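Long-range contacts in conserved domain protein (Porphyromonas gingivalis, PDB 3PNN), which is probably a cytoplasmic glycosyltransferase with an alpha/beta/alpha Rossmann-like fold, taking part in forming glycosidic linkages: residues A[147-152]-A[219-224]; A[7-12]-A[116-121]. All blocks are in the same frame, centred on the assembly; numbering follows the deposited sequence.

Interaction 1 (A[147-152]-A[219-224])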
# COMPACT_ATOMS: atom_id res chain seq x y z
N GLY A 147 -1.19 -17.39 -8.24
CA GLY A 147 -0.29 -16.63 -9.09
C GLY A 147 -1.00 -15.72 -10.08
O GLY A 147 -0.40 -15.28 -11.07
N GLU A 148 -2.28 -15.44 -9.83
CA GLU A 148 -3.02 -14.45 -10.62
C GLU A 148 -3.41 -13.27 -9.72
O GLU A 148 -4.31 -13.39 -8.89
CB GLU A 148 -4.25 -15.08 -11.29
CG GLU A 148 -3.87 -16.30 -12.13
CD GLU A 148 -5.03 -16.88 -12.94
OE1 GLU A 148 -5.82 -16.09 -13.50
OE2 GLU A 148 -5.12 -18.13 -13.02
N TYR A 149 -2.71 -12.16 -9.88
CA TYR A 149 -2.83 -11.01 -8.98
C TYR A 149 -3.24 -9.77 -9.77
O TYR A 149 -3.49 -9.86 -10.99
CB TYR A 149 -1.49 -10.73 -8.31
CG TYR A 149 -0.84 -11.93 -7.63
CD1 TYR A 149 -1.61 -12.87 -6.96
CD2 TYR A 149 0.55 -12.08 -7.62
CE1 TYR A 149 -1.01 -13.96 -6.31
CE2 TYR A 149 1.16 -13.16 -6.96
CZ TYR A 149 0.37 -14.10 -6.31
OH TYR A 149 0.95 -15.17 -5.68
N CYS A 150 -3.31 -8.62 -9.10
CA CYS A 150 -3.63 -7.37 -9.77
C CYS A 150 -3.05 -6.16 -9.02
O CYS A 150 -2.56 -6.28 -7.89
CB CYS A 150 -5.15 -7.21 -9.93
SG CYS A 150 -6.05 -7.06 -8.34
N MSE A 151 -3.07 -5.01 -9.67
CA MSE A 151 -2.74 -3.77 -8.98
C MSE A 151 -3.57 -2.67 -9.60
O MSE A 151 -3.97 -2.78 -10.75
CB MSE A 151 -1.24 -3.41 -9.07
CG MSE A 151 -0.66 -3.20 -10.45
SE MSE A 151 0.99 -2.07 -10.42
CE MSE A 151 0.16 -0.38 -10.97
N VAL A 152 -3.83 -1.63 -8.82
CA VAL A 152 -4.63 -0.52 -9.33
C VAL A 152 -3.63 0.52 -9.79
O VAL A 152 -2.83 1.04 -9.01
CB VAL A 152 -5.58 0.04 -8.26
CG1 VAL A 152 -6.31 1.30 -8.80
CG2 VAL A 152 -6.61 -1.03 -7.87
N GLY A 219 -3.78 -6.45 -5.28
CA GLY A 219 -4.71 -7.53 -4.98
C GLY A 219 -4.00 -8.87 -5.11
O GLY A 219 -3.41 -9.16 -6.16
N PHE A 220 -4.04 -9.68 -4.06
CA PHE A 220 -3.32 -10.96 -4.03
C PHE A 220 -4.23 -12.11 -3.61
O PHE A 220 -5.35 -11.89 -3.13
CB PHE A 220 -2.14 -10.91 -3.04
CG PHE A 220 -1.05 -9.90 -3.39
CD1 PHE A 220 -0.33 -10.01 -4.57
CD2 PHE A 220 -0.73 -8.88 -2.50
CE1 PHE A 220 0.68 -9.10 -4.88
CE2 PHE A 220 0.28 -7.97 -2.80
CZ PHE A 220 0.99 -8.09 -3.99
N THR A 221 -3.73 -13.33 -3.77
CA THR A 221 -4.35 -14.51 -3.17
C THR A 221 -3.34 -15.06 -2.18
O THR A 221 -2.17 -14.69 -2.22
CB THR A 221 -4.71 -15.58 -4.24
OG1 THR A 221 -3.60 -15.78 -5.12
CG2 THR A 221 -5.91 -15.10 -5.07
N PRO A 222 -3.77 -15.95 -1.27
CA PRO A 222 -2.86 -16.32 -0.16
C PRO A 222 -1.57 -17.03 -0.57
O PRO A 222 -0.62 -17.05 0.23
CB PRO A 222 -3.74 -17.19 0.74
CG PRO A 222 -5.17 -16.67 0.47
CD PRO A 222 -5.16 -16.38 -1.03
N ASP A 223 -1.50 -17.60 -1.77
CA ASP A 223 -0.23 -18.21 -2.21
C ASP A 223 0.87 -17.15 -2.24
O ASP A 223 2.05 -17.46 -2.21
CB ASP A 223 -0.37 -18.84 -3.60
CG ASP A 223 -1.14 -17.96 -4.56
OD1 ASP A 223 -0.51 -17.33 -5.44
OD2 ASP A 223 -2.38 -17.89 -4.42
N TYR A 224 0.47 -15.89 -2.32
CA TYR A 224 1.44 -14.80 -2.30
C TYR A 224 2.27 -14.83 -1.01
O TYR A 224 3.46 -14.51 -1.03
CB TYR A 224 0.76 -13.43 -2.46
CG TYR A 224 1.78 -12.30 -2.55
CD1 TYR A 224 2.57 -12.15 -3.69
CD2 TYR A 224 1.98 -11.41 -1.50
CE1 TYR A 224 3.52 -11.14 -3.79
CE2 TYR A 224 2.95 -10.38 -1.58
CZ TYR A 224 3.69 -10.26 -2.74
OH TYR A 224 4.64 -9.27 -2.86
O HOH W 1 -4.19 -15.99 -7.90

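Interaction 2 (A[7-12]-A[116-121])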
# COMPACT_ATOMS: atom_id res chain seq x y z
N THR A 7 -10.74 -9.43 1.67
CA THR A 7 -10.19 -8.80 2.85
C THR A 7 -9.40 -7.55 2.47
O THR A 7 -8.70 -7.54 1.46
CB THR A 7 -9.26 -9.81 3.56
OG1 THR A 7 -10.07 -10.87 4.10
CG2 THR A 7 -8.43 -9.15 4.69
N LEU A 8 -9.52 -6.48 3.26
CA LEU A 8 -8.65 -5.31 3.10
C LEU A 8 -7.52 -5.36 4.14
O LEU A 8 -7.76 -5.34 5.34
CB LEU A 8 -9.45 -4.01 3.25
CG LEU A 8 -8.60 -2.73 3.10
CD1 LEU A 8 -8.09 -2.61 1.67
CD2 LEU A 8 -9.42 -1.51 3.45
N PHE A 9 -6.28 -5.42 3.67
CA PHE A 9 -5.11 -5.57 4.53
C PHE A 9 -4.43 -4.22 4.49
O PHE A 9 -3.95 -3.79 3.44
CB PHE A 9 -4.21 -6.68 3.97
CG PHE A 9 -3.06 -7.08 4.87
CD1 PHE A 9 -2.90 -6.55 6.14
CD2 PHE A 9 -2.13 -8.04 4.44
CE1 PHE A 9 -1.84 -6.95 6.97
CE2 PHE A 9 -1.08 -8.44 5.26
CZ PHE A 9 -0.94 -7.88 6.53
N VAL A 10 -4.43 -3.52 5.63
CA VAL A 10 -3.89 -2.18 5.70
C VAL A 10 -2.49 -2.16 6.32
O VAL A 10 -2.28 -2.63 7.45
CB VAL A 10 -4.83 -1.23 6.50
CG1 VAL A 10 -4.22 0.17 6.58
CG2 VAL A 10 -6.23 -1.18 5.86
N LEU A 11 -1.52 -1.61 5.58
CA LEU A 11 -0.15 -1.49 6.08
C LEU A 11 -0.03 -0.32 7.06
O LEU A 11 0.21 0.82 6.67
CB LEU A 11 0.83 -1.30 4.92
CG LEU A 11 0.83 -2.43 3.89
CD1 LEU A 11 1.86 -2.12 2.80
CD2 LEU A 11 1.14 -3.77 4.56
N ALA A 12 -0.18 -0.62 8.35
CA ALA A 12 -0.24 0.42 9.37
C ALA A 12 0.94 0.36 10.35
O ALA A 12 0.92 0.99 11.41
CB ALA A 12 -1.57 0.33 10.12
N GLU A 116 -8.23 -15.68 2.05
CA GLU A 116 -9.09 -15.41 0.92
C GLU A 116 -8.38 -14.33 0.10
O GLU A 116 -7.38 -13.78 0.57
CB GLU A 116 -10.45 -14.92 1.40
CG GLU A 116 -10.41 -13.71 2.34
CD GLU A 116 -10.05 -14.07 3.78
OE1 GLU A 116 -10.46 -15.16 4.24
OE2 GLU A 116 -9.36 -13.28 4.46
N PRO A 117 -8.88 -14.03 -1.11
CA PRO A 117 -8.28 -12.93 -1.87
C PRO A 117 -8.29 -11.63 -1.05
O PRO A 117 -9.24 -11.35 -0.31
CB PRO A 117 -9.19 -12.80 -3.10
CG PRO A 117 -9.75 -14.21 -3.29
CD PRO A 117 -9.92 -14.74 -1.87
N PHE A 118 -7.23 -10.84 -1.17
CA PHE A 118 -7.09 -9.67 -0.33
C PHE A 118 -6.41 -8.51 -1.05
O PHE A 118 -5.58 -8.72 -1.95
CB PHE A 118 -6.33 -10.02 0.98
CG PHE A 118 -4.89 -10.45 0.78
CD1 PHE A 118 -3.84 -9.56 1.04
CD2 PHE A 118 -4.58 -11.75 0.40
CE1 PHE A 118 -2.51 -9.98 0.88
CE2 PHE A 118 -3.26 -12.17 0.24
CZ PHE A 118 -2.23 -11.28 0.48
N ALA A 119 -6.78 -7.30 -0.65
CA ALA A 119 -6.10 -6.07 -1.08
C ALA A 119 -5.05 -5.68 -0.07
O ALA A 119 -5.21 -5.92 1.12
CB ALA A 119 -7.11 -4.93 -1.23
N VAL A 120 -3.97 -5.07 -0.55
CA VAL A 120 -2.98 -4.43 0.31
C VAL A 120 -2.97 -2.96 -0.05
O VAL A 120 -2.91 -2.60 -1.24
CB VAL A 120 -1.59 -5.02 0.08
CG1 VAL A 120 -0.54 -4.22 0.90
CG2 VAL A 120 -1.58 -6.52 0.46
N ILE A 121 -3.09 -2.10 0.96
CA ILE A 121 -3.02 -0.66 0.74
C ILE A 121 -2.23 0.03 1.84
O ILE A 121 -2.05 -0.52 2.93
CB ILE A 121 -4.43 0.02 0.69
CG1 ILE A 121 -5.14 -0.06 2.05
CG2 ILE A 121 -5.29 -0.57 -0.43
CD1 ILE A 121 -6.34 0.93 2.19

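Interaction 1 (A[147-152]-A[219-224])
Y149 lays its side chain along F220, T221 and D223 of segment 219-224, its CB 3.3 Å from G219 O, beside the backbone pairing of the two strands. With CG anti to its own carbonyl carbon (chi1 -52°), the ring is carried along the partner chain toward T221 and D223. CG lies 3.6 Å from F220 CD1, where the rim of the phenylalanine points into the tyrosine face, an edge-to-face pair with planes at 85°. The backbone of G147 covers the opposite face. Further out, CE1 has T221 OG1 at the ring edge, while CE2 packs 3.7 Å from CD1 of Y224, whose edge is turned toward the face of Y149 in an offset edge-to-face pair. At the tip, Y149 OH donates to D223 OD1 at 2.6 Å. That oxygen, D223 OD1, also accepts from G147 N at 2.9 Å, the two donors arriving from opposite faces of the carboxylate plane. T221 OG1 donates to the other oxygen, OD2, so three donors hold the carboxylate and should restrict its rotation. A water links the two segments, accepting from E148 N and donating to E148 O and T221 OG1.

At the other end, C150 and G219 form an antiparallel hydrogen-bonded pair: C150 N meets a lone pair of G219 O, and G219 N returns a bond to C150 O. SG of C150 rests 3.6 Å from G219 CA. Helix 249-259 packs against F220 and Y224, and the Y224 hydroxyl bonds to N104. Y149, F220 and Y224 form an aromatic cluster where strand 217-220 of the Rossmann-like core leads into helix 223-239.

Interaction 2 (A[7-12]-A[116-121])
T7 begins a run of parallel pairing with 118-121 in the Rossmann-like core: its N bonds to P117 O at 3.1 Å, and its O accepts from A119 N. E116, bent at chi2 (-79°), brings its carboxylate to the same residue, and the T7 hydroxyl, also bonded to R50, donates from OG1 to E116 OE2 at 2.5 Å, approaching from above the carboxylate plane. L8 turns to the face shared with A119, V10 and I121; its CD1 rests 3.8 Å from A119 CB and also meets I121 CG1, with helices 35-46 and 129-140 packing on this side. F9 N donates to A119 O, and F9 O accepts from I121 N. The F9 ring lies beside that of F118 on the other face, the two side chains pointing the same way, and CE1 of F118 comes to the edge of the F9 ring, 4.1 Å from CD2. V10 CG2 meets I121 CG1 at 4.1 Å. L11 closes the ladder with a backbone bond from its N to I121 O, 2.9 Å, while L11 CD1 packs 3.7 Å from V120 CG1.

The centres of the two interactions are about 11 Å apart, and strands 118-122 and 217-220, one from each, are antiparallel neighbours. This gives the local strand order 7-11, 118-122, 217-220, 148-155, with the parallel pairing of interaction 2 passing into the antiparallel pairing of interaction 1. The join is direct: F220 N lies 2.8 Å from F118 O, a probable hydrogen bond, and F220 CD2 packs on V120 CG2. Helix 129-140 touches both, through C150 and through A119. Along the chain, interaction 2 closes before interaction 1 opens; strands 148-155 and 217-220, later in the chain, extend the pairing begun by strands 7-11 and 118-122.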